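PDB 7AL6: probable hydrolase, which is of unknown function but is probably a hydrolase with an alpha/beta hydrolase fold, perhaps a lipolytic one. Local coordinates for residues G72-L76 with L77-A81; P139-L142 with G143-L146; R212-Q215 with A216-L219. All coordinates share one frame; numbering follows the deposited sequence.

Interaction 1: G72-L76 with L77-A81; sequences GASYL and LWDYA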
ATOM      1  N   GLY A  72      -6.300   6.361   1.463  1.00 29.34           N
ATOM      2  CA  GLY A  72      -6.242   7.781   1.746  1.00 31.18           C
ATOM      3  C   GLY A  72      -6.123   8.711   0.545  1.00 33.61           C
ATOM      4  O   GLY A  72      -6.309   9.914   0.715  1.00 29.15           O
ATOM      5  N   ALA A  73      -5.821   8.207  -0.652  1.00 28.11           N
ATOM      6  CA  ALA A  73      -5.735   9.064  -1.830  1.00 24.28           C
ATOM      7  C   ALA A  73      -7.126   9.492  -2.292  1.00 31.87           C
ATOM      8  O   ALA A  73      -8.107   8.785  -2.093  1.00 32.82           O
ATOM      9  CB  ALA A  73      -5.002   8.360  -2.959  1.00 25.84           C
ATOM     10  N   SER A  74      -7.193  10.659  -2.902  1.00 29.37           N
ATOM     11  CA  SER A  74      -8.432  11.321  -3.354  1.00 26.84           C
ATOM     12  C   SER A  74      -8.743  11.063  -4.833  1.00 23.57           C
ATOM     13  O   SER A  74      -7.875  10.657  -5.545  1.00 27.83           O
ATOM     14  CB  SER A  74      -8.286  12.768  -3.053  1.00 34.12           C
ATOM     15  OG  SER A  74      -7.265  13.344  -3.825  1.00 28.29           O
ATOM     16  N   TYR A  75      -9.975  11.291  -5.261  1.00 22.10           N
ATOM     17  CA  TYR A  75     -10.390  11.161  -6.675  1.00 24.04           C
ATOM     18  C   TYR A  75     -10.883  12.534  -7.151  1.00 29.65           C
ATOM     19  O   TYR A  75     -11.997  12.657  -7.559  1.00 25.19           O
ATOM     20  CB  TYR A  75     -11.444  10.078  -6.884  1.00 21.95           C
ATOM     21  CG  TYR A  75     -10.979   8.646  -6.808  1.00 29.86           C
ATOM     22  CD1 TYR A  75     -10.929   7.977  -5.602  1.00 26.83           C
ATOM     23  CD2 TYR A  75     -10.680   7.926  -7.943  1.00 26.27           C
ATOM     24  CE1 TYR A  75     -10.551   6.652  -5.516  1.00 27.18           C
ATOM     25  CE2 TYR A  75     -10.292   6.602  -7.877  1.00 27.13           C
ATOM     26  CZ  TYR A  75     -10.230   5.961  -6.660  1.00 27.56           C
ATOM     27  OH  TYR A  75      -9.850   4.673  -6.577  1.00 28.50           O
ATOM     28  N   LEU A  76     -10.034  13.546  -7.047  1.00 28.75           N
ATOM     29  CA  LEU A  76     -10.337  14.923  -7.504  1.00 29.83           C
ATOM     30  C   LEU A  76      -9.961  15.055  -8.978  1.00 28.88           C
ATOM     31  O   LEU A  76      -9.182  14.261  -9.461  1.00 24.79           O
ATOM     32  CB  LEU A  76      -9.635  15.933  -6.607  1.00 30.87           C
ATOM     33  CG  LEU A  76      -9.922  15.745  -5.125  1.00 25.15           C
ATOM     34  CD1 LEU A  76      -9.267  16.814  -4.296  1.00 33.12           C
ATOM     35  CD2 LEU A  76     -11.400  15.683  -4.858  1.00 29.21           C
ATOM     36  N   LEU A  77     -10.499  16.054  -9.664  1.00 26.30           N
ATOM     37  CA  LEU A  77     -10.332  16.218 -11.122  1.00 23.74           C
ATOM     38  C   LEU A  77      -8.852  16.350 -11.483  1.00 23.81           C
ATOM     39  O   LEU A  77      -8.472  15.745 -12.437  1.00 29.67           O
ATOM     40  CB  LEU A  77     -11.140  17.427 -11.592  1.00 30.16           C
ATOM     41  CG  LEU A  77     -12.654  17.275 -11.541  1.00 34.80           C
ATOM     42  CD1 LEU A  77     -13.336  18.592 -11.824  1.00 38.16           C
ATOM     43  CD2 LEU A  77     -13.138  16.224 -12.507  1.00 27.40           C
ATOM     44  N   TRP A  78      -8.059  17.094 -10.725  1.00 26.27           N
ATOM     45  CA  TRP A  78      -6.612  17.289 -10.987  1.00 27.45           C
ATOM     46  C   TRP A  78      -5.819  16.004 -10.708  1.00 28.23           C
ATOM     47  O   TRP A  78      -4.716  15.930 -11.168  1.00 26.22           O
ATOM     48  CB  TRP A  78      -6.053  18.516 -10.267  1.00 34.32           C
ATOM     49  CG  TRP A  78      -6.472  18.640  -8.849  1.00 29.10           C
ATOM     50  CD1 TRP A  78      -5.853  18.114  -7.771  1.00 29.73           C
ATOM     51  CD2 TRP A  78      -7.628  19.320  -8.362  1.00 31.48           C
ATOM     52  NE1 TRP A  78      -6.540  18.430  -6.645  1.00 34.97           N
ATOM     53  CE2 TRP A  78      -7.639  19.158  -6.976  1.00 30.41           C
ATOM     54  CE3 TRP A  78      -8.661  20.029  -8.960  1.00 30.79           C
ATOM     55  CZ2 TRP A  78      -8.628  19.703  -6.177  1.00 40.31           C
ATOM     56  CZ3 TRP A  78      -9.655  20.546  -8.175  1.00 35.52           C
ATOM     57  CH2 TRP A  78      -9.635  20.389  -6.801  1.00 40.53           C
ATOM     58  N   ASP A  79      -6.329  15.102  -9.880  1.00 27.35           N
ATOM     59  CA  ASP A  79      -5.716  13.778  -9.623  1.00 24.27           C
ATOM     60  C   ASP A  79      -5.763  12.985 -10.934  1.00 24.49           C
ATOM     61  O   ASP A  79      -4.749  12.452 -11.316  1.00 25.35           O
ATOM     62  CB  ASP A  79      -6.393  13.044  -8.463  1.00 25.66           C
ATOM     63  CG  ASP A  79      -6.310  13.736  -7.118  1.00 29.19           C
ATOM     64  OD1 ASP A  79      -5.285  14.282  -6.831  1.00 27.30           O
ATOM     65  OD2 ASP A  79      -7.264  13.695  -6.404  1.00 24.50           O
ATOM     66  N   TYR A  80      -6.896  12.989 -11.634  1.00 26.09           N
ATOM     67  CA  TYR A  80      -6.992  12.341 -12.942  1.00 25.43           C
ATOM     68  C   TYR A  80      -6.066  13.006 -13.954  1.00 25.16           C
ATOM     69  O   TYR A  80      -5.466  12.329 -14.799  1.00 26.84           O
ATOM     70  CB  TYR A  80      -8.422  12.382 -13.475  1.00 23.75           C
ATOM     71  CG  TYR A  80      -9.481  11.588 -12.730  1.00 28.39           C
ATOM     72  CD1 TYR A  80      -9.337  10.211 -12.489  1.00 26.55           C
ATOM     73  CD2 TYR A  80     -10.647  12.222 -12.277  1.00 27.39           C
ATOM     74  CE1 TYR A  80     -10.333   9.507 -11.802  1.00 25.93           C
ATOM     75  CE2 TYR A  80     -11.626  11.529 -11.587  1.00 26.81           C
ATOM     76  CZ  TYR A  80     -11.465  10.161 -11.366  1.00 29.07           C
ATOM     77  OH  TYR A  80     -12.446   9.489 -10.684  1.00 24.63           O
ATOM     78  N   ALA A  81      -5.944  14.340 -13.889  1.00 26.78           N
ATOM     79  CA  ALA A  81      -5.090  15.053 -14.838  1.00 25.69           C
ATOM     80  C   ALA A  81      -3.646  14.628 -14.686  1.00 23.81           C
ATOM     81  O   ALA A  81      -2.944  14.410 -15.677  1.00 26.38           O
ATOM     82  CB  ALA A  81      -5.213  16.566 -14.616  1.00 25.74           C
TER
HETATM   83  O   HOH W   1     -14.177  11.234  -9.447  1.00 33.37           O
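Asp79 reaches back from the first turn of helix 77-91 to Ser74 and Leu76 in the segment that leads into it. Its CB sits 3.2 Å from Leu76 O. CG stands anti to the carbonyl carbon (chi1 -62°), which carries the carboxylate back over the helix start. At the tip, OD2 accepts two hydrogen bonds: Ser74 OG gives one at 2.6 Å from the syn side, and Leu76 N gives the other at 2.8 Å from the anti side. The two donors come from opposite faces of the carboxylate plane, an arrangement that should limit its rotation. Leu76 holds the N-cap position of helix 77-91 in this alpha/beta hydrolase fold, and Leu76 O receives weak bonds from Asp79 N and Tyr80 N. Leu76 CB lies over one face of the Trp78 indole in a CH-pi contact, 4.1 Å from the centroid of the five-membered ring, and its CD1 packs 3.5 Å from Trp78 CZ2. A water joins Tyr75 O to Tyr80 OH, 2.8 Å from the latter and in the plane of that ring. Tyr80 OH also approaches Tyr75 CD2 at 3.6 Å, while Tyr75 OH is hydrogen-bonded to Asp202 and to the backbone N of Arg69.

Interaction 2: P139-L142 with G143-L146; sequences PQKL and GEAL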
ATOM      1  N   PRO A 139     -16.740  26.846   3.460  1.00 44.05           N
ATOM      2  CA  PRO A 139     -16.642  26.175   4.777  1.00 40.29           C
ATOM      3  C   PRO A 139     -17.705  25.120   4.984  1.00 43.94           C
ATOM      4  O   PRO A 139     -17.441  24.060   5.571  1.00 40.92           O
ATOM      5  CB  PRO A 139     -16.788  27.334   5.777  1.00 49.76           C
ATOM      6  CG  PRO A 139     -16.326  28.565   4.996  1.00 44.37           C
ATOM      7  CD  PRO A 139     -16.792  28.319   3.585  1.00 47.07           C
ATOM      8  N   GLN A 140     -18.918  25.397   4.517  1.00 42.34           N
ATOM      9  CA  GLN A 140     -19.991  24.429   4.617  1.00 43.45           C
ATOM     10  C   GLN A 140     -19.654  23.188   3.814  1.00 44.64           C
ATOM     11  O   GLN A 140     -19.801  22.057   4.297  1.00 40.14           O
ATOM     12  CB  GLN A 140     -21.280  25.062   4.111  1.00 52.07           C
ATOM     13  CG  GLN A 140     -22.404  24.106   3.877  1.00 57.04           C
ATOM     14  CD  GLN A 140     -23.688  24.806   3.484  1.00 64.03           C
ATOM     15  OE1 GLN A 140     -23.826  26.026   3.642  1.00 70.27           O
ATOM     16  NE2 GLN A 140     -24.641  24.034   2.970  1.00 69.43           N
ATOM     17  N   LYS A 141     -19.204  23.386   2.575  1.00 48.85           N
ATOM     18  CA  LYS A 141     -18.882  22.259   1.707  1.00 44.56           C
ATOM     19  C   LYS A 141     -17.733  21.440   2.275  1.00 37.82           C
ATOM     20  O   LYS A 141     -17.755  20.214   2.207  1.00 41.81           O
ATOM     21  CB  LYS A 141     -18.535  22.756   0.310  1.00 43.53           C
ATOM     22  CG  LYS A 141     -19.718  23.337  -0.464  1.00 61.60           C
ATOM     23  CD  LYS A 141     -20.771  22.287  -0.833  1.00 58.81           C
ATOM     24  CE  LYS A 141     -22.188  22.906  -0.791  1.00 66.51           C
ATOM     25  NZ  LYS A 141     -23.291  21.906  -0.577  1.00 61.84           N
ATOM     26  N   LEU A 142     -16.737  22.094   2.873  1.00 38.52           N
ATOM     27  CA  LEU A 142     -15.652  21.330   3.472  1.00 39.28           C
ATOM     28  C   LEU A 142     -16.162  20.518   4.650  1.00 43.33           C
ATOM     29  O   LEU A 142     -15.773  19.361   4.830  1.00 36.20           O
ATOM     30  CB  LEU A 142     -14.509  22.245   3.903  1.00 32.36           C
ATOM     31  CG  LEU A 142     -13.383  21.533   4.660  1.00 39.07           C
ATOM     32  CD1 LEU A 142     -12.688  20.408   3.853  1.00 36.76           C
ATOM     33  CD2 LEU A 142     -12.325  22.493   5.121  1.00 32.17           C
ATOM     34  N   GLY A 143     -17.037  21.104   5.470  1.00 40.70           N
ATOM     35  CA  GLY A 143     -17.587  20.347   6.576  1.00 37.54           C
ATOM     36  C   GLY A 143     -18.356  19.144   6.085  1.00 37.76           C
ATOM     37  O   GLY A 143     -18.281  18.058   6.658  1.00 37.11           O
ATOM     38  N   GLU A 144     -19.093  19.324   5.002  1.00 36.36           N
ATOM     39  CA  GLU A 144     -19.834  18.223   4.420  1.00 38.19           C
ATOM     40  C   GLU A 144     -18.891  17.169   3.836  1.00 48.19           C
ATOM     41  O   GLU A 144     -19.174  15.966   3.913  1.00 42.29           O
ATOM     42  CB  GLU A 144     -20.787  18.814   3.392  1.00 46.33           C
ATOM     43  CG  GLU A 144     -21.524  17.835   2.549  1.00 62.17           C
ATOM     44  CD  GLU A 144     -21.816  18.424   1.180  1.00 73.82           C
ATOM     45  OE1 GLU A 144     -21.544  17.755   0.155  1.00 61.60           O
ATOM     46  OE2 GLU A 144     -22.302  19.584   1.138  1.00 74.24           O
ATOM     47  N   ALA A 145     -17.754  17.586   3.268  1.00 42.24           N
ATOM     48  CA  ALA A 145     -16.803  16.600   2.753  1.00 41.19           C
ATOM     49  C   ALA A 145     -16.148  15.829   3.895  1.00 37.45           C
ATOM     50  O   ALA A 145     -15.967  14.610   3.815  1.00 38.12           O
ATOM     51  CB  ALA A 145     -15.748  17.285   1.899  1.00 40.36           C
ATOM     52  N   LEU A 146     -15.810  16.509   4.975  1.00 34.20           N
ATOM     53  CA  LEU A 146     -15.167  15.861   6.132  1.00 34.72           C
ATOM     54  C   LEU A 146     -16.136  14.844   6.738  1.00 41.58           C
ATOM     55  O   LEU A 146     -15.708  13.762   7.049  1.00 37.59           O
ATOM     56  CB  LEU A 146     -14.747  16.921   7.142  1.00 40.98           C
ATOM     57  CG  LEU A 146     -13.656  17.877   6.681  1.00 46.34           C
ATOM     58  CD1 LEU A 146     -13.348  18.872   7.765  1.00 42.34           C
ATOM     59  CD2 LEU A 146     -12.407  17.136   6.265  1.00 39.88           C
TER
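Lys141 and Glu144, three residues apart on the alpha-helix 138-150, form a salt bridge: Lys141 NZ donates to Glu144 OE2 at 3.1 Å, and OE2 receives it on its syn lone pair, the side of the other carboxylate oxygen. The two chains run side by side and point the same way. Lys141 is bent at chi2 (-67°) and chi3, whereas Glu144 stays extended beyond CG, and the bend lets Lys141 CD and CE also pass near OE2. In the backbone, four i to i+4 hydrogen bonds satisfy the amides of 143-146 and the carbonyls of 139-142. Gly143 N gives to Pro139 O at 3.0 Å, and Glu144 N gives to Gln140 O at 2.9 Å. The third bond, from Ala145 N to Lys141 O, is 2.8 Å long, with an N-H...O angle of 148°. Leu146 N completes the set by donating to Leu142 O. Along another face of the helix the contacts are apolar: Leu142 and Ala145 pack on Pro210 of the same chain, and Leu142 also meets Phe221 of the second subunit, where Leu146 touches Leu85. Between the two leucines, Leu142 CD1 lies 3.9 Å from Leu146 CG, and Leu146 CG is also 3.2 Å from Leu142 O.

Interaction 3: R212-Q215 with A216-L219; sequences RLTQ and AHAL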
ATOM      1  N   ARG A 212     -14.499  22.835  -4.181  1.00 34.83           N
ATOM      2  CA  ARG A 212     -14.980  22.927  -5.565  1.00 34.72           C
ATOM      3  C   ARG A 212     -14.271  24.084  -6.268  1.00 32.16           C
ATOM      4  O   ARG A 212     -13.836  24.996  -5.607  1.00 31.31           O
ATOM      5  CB  ARG A 212     -16.495  23.095  -5.565  1.00 35.14           C
ATOM      6  CG  ARG A 212     -17.190  22.115  -6.485  1.00 48.22           C
ATOM      7  CD  ARG A 212     -18.238  21.253  -5.845  1.00 57.74           C
ATOM      8  NE  ARG A 212     -19.521  21.891  -5.981  1.00 68.28           N
ATOM      9  CZ  ARG A 212     -20.647  21.292  -6.316  1.00 79.82           C
ATOM     10  NH1 ARG A 212     -21.752  22.000  -6.397  1.00 99.56           N
ATOM     11  NH2 ARG A 212     -20.684  20.004  -6.568  1.00 96.09           N
ATOM     12  N   LEU A 213     -14.100  23.996  -7.577  1.00 31.25           N
ATOM     13  CA  LEU A 213     -13.593  25.123  -8.375  1.00 32.62           C
ATOM     14  C   LEU A 213     -14.691  26.185  -8.379  1.00 33.36           C
ATOM     15  O   LEU A 213     -15.832  25.822  -8.469  1.00 31.05           O
ATOM     16  CB  LEU A 213     -13.335  24.683  -9.811  1.00 30.43           C
ATOM     17  CG  LEU A 213     -12.226  23.675 -10.046  1.00 30.26           C
ATOM     18  CD1 LEU A 213     -12.195  23.283 -11.496  1.00 44.53           C
ATOM     19  CD2 LEU A 213     -10.899  24.228  -9.625  1.00 37.93           C
ATOM     20  N   THR A 214     -14.355  27.449  -8.234  1.00 33.04           N
ATOM     21  CA  THR A 214     -15.351  28.496  -8.418  1.00 34.54           C
ATOM     22  C   THR A 214     -15.643  28.663  -9.893  1.00 38.50           C
ATOM     23  O   THR A 214     -14.891  28.200 -10.758  1.00 34.67           O
ATOM     24  CB  THR A 214     -14.869  29.824  -7.847  1.00 32.70           C
ATOM     25  OG1 THR A 214     -13.882  30.386  -8.734  1.00 37.67           O
ATOM     26  CG2 THR A 214     -14.264  29.634  -6.475  1.00 40.90           C
ATOM     27  N   GLN A 215     -16.739  29.368 -10.179  1.00 40.05           N
ATOM     28  CA  GLN A 215     -17.055  29.703 -11.563  1.00 33.39           C
ATOM     29  C   GLN A 215     -15.895  30.396 -12.252  1.00 29.08           C
ATOM     30  O   GLN A 215     -15.615  30.128 -13.423  1.00 35.59           O
ATOM     31  CB  GLN A 215     -18.312  30.595 -11.633  1.00 39.41           C
ATOM     32  CG  GLN A 215     -18.701  30.950 -13.059  1.00 38.26           C
ATOM     33  CD  GLN A 215     -20.156  31.446 -13.208  1.00 65.47           C
ATOM     34  OE1 GLN A 215     -21.013  30.767 -13.793  1.00 69.28           O
ATOM     35  NE2 GLN A 215     -20.426  32.629 -12.679  1.00 64.12           N
ATOM     36  N   ALA A 216     -15.197  31.288 -11.545  1.00 34.37           N
ATOM     37  CA  ALA A 216     -14.053  31.957 -12.155  1.00 36.53           C
ATOM     38  C   ALA A 216     -12.902  30.979 -12.418  1.00 37.57           C
ATOM     39  O   ALA A 216     -12.216  31.079 -13.443  1.00 31.34           O
ATOM     40  CB  ALA A 216     -13.593  33.111 -11.256  1.00 33.51           C
ATOM     41  N   HIS A 217     -12.655  30.036 -11.509  1.00 32.33           N
ATOM     42  CA  HIS A 217     -11.669  28.986 -11.801  1.00 30.24           C
ATOM     43  C   HIS A 217     -11.992  28.268 -13.104  1.00 23.79           C
ATOM     44  O   HIS A 217     -11.161  28.201 -14.024  1.00 33.29           O
ATOM     45  CB  HIS A 217     -11.608  27.968 -10.654  1.00 33.01           C
ATOM     46  CG  HIS A 217     -10.892  28.469  -9.450  1.00 34.00           C
ATOM     47  ND1 HIS A 217     -11.548  28.934  -8.333  1.00 44.19           N
ATOM     48  CD2 HIS A 217      -9.573  28.597  -9.193  1.00 33.81           C
ATOM     49  CE1 HIS A 217     -10.661  29.318  -7.434  1.00 42.91           C
ATOM     50  NE2 HIS A 217      -9.453  29.100  -7.923  1.00 34.74           N
ATOM     51  N   ALA A 218     -13.217  27.737 -13.202  1.00 28.87           N
ATOM     52  CA  ALA A 218     -13.620  26.986 -14.391  1.00 31.53           C
ATOM     53  C   ALA A 218     -13.495  27.801 -15.668  1.00 36.78           C
ATOM     54  O   ALA A 218     -13.061  27.282 -16.706  1.00 29.45           O
ATOM     55  CB  ALA A 218     -15.058  26.495 -14.236  1.00 32.38           C
ATOM     56  N   LEU A 219     -13.926  29.068 -15.640  1.00 39.12           N
ATOM     57  CA  LEU A 219     -13.887  29.865 -16.864  1.00 38.24           C
ATOM     58  C   LEU A 219     -12.439  30.214 -17.244  1.00 25.42           C
ATOM     59  O   LEU A 219     -12.096  30.256 -18.426  1.00 33.24           O
ATOM     60  CB  LEU A 219     -14.757  31.134 -16.695  1.00 33.59           C
ATOM     61  CG  LEU A 219     -16.272  30.920 -16.542  1.00 44.56           C
ATOM     62  CD1 LEU A 219     -17.064  32.220 -16.298  1.00 49.61           C
ATOM     63  CD2 LEU A 219     -16.873  30.206 -17.744  1.00 41.43           C
TER
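The backbone of Leu213 and Thr214 is extended and turns helical at Gln215, so the chain enters helix 215-223 with Thr214 at the N-cap position. Two i to i+4 bonds begin the helix. Ala218 N donates to Thr214 O at 3.0 Å, with an N-H...O angle of 170°, and Leu219 N donates to Gln215 O, also at 3.0 Å.

The capping comes from Thr214 OG1, which accepts from His217 N at 3.1 Å and thereby satisfies an amide of the first turn. With chi1 at 75°, OG1 lies between the backbone N and the carbonyl carbon, within reach of that amide. The His217 side chain answers in the other direction: its ND1 accepts from Thr214 N at 3.2 Å, completing a capping box. This donor stands 26° out of the imidazole plane. ND1 and Thr214 OG1 are hydrogen-bonded as well, 2.8 Å apart, so two bonds to Thr214 bear on the rotation of the ring. The methyl CG2 of Thr214 also packs against the ring, 3.7 Å from His217 CE1. Preceding the cap, Leu213 CB packs against His217 CB at 3.8 Å. Gln215 and Leu219 lie alongside one another, pointing the same way, with CG of Gln215 against CD1 of Leu219.

Around this helix start, Gln215 N is hydrogen-bonded to Glu134, Leu213 pairs through its backbone with Gly133, and Ala218 touches Thr132; all three partners precede helix 138-150. Thr214 packs on His217 of the second subunit and His217 on Thr214 of that subunit, which places the cap at the subunit interface, on the chain that runs from strand 196-199 through helix 215-223 to sheet strand 229-234.

Along the chain the three contacts follow in series, 72-81, then 139-146, then 212-219, each centre about 17 Å from the other two. Interactions 1 and 3 both lie where a loop enters a helix, 77-91 and 215-223 respectively, while interaction 2 lies wholly within helix 138-150. Interactions 1 and 3 touch, through Trp78 CZ3 and Leu213 CD2 at 4.1 Å; interaction 2 stays apart, its nearest atoms about 5 Å from interaction 3 and about 8 Å from interaction 1. All three meet the second subunit, so these three helices and the loops that enter two of them, distant in sequence, contribute to one interface between copies of the protein.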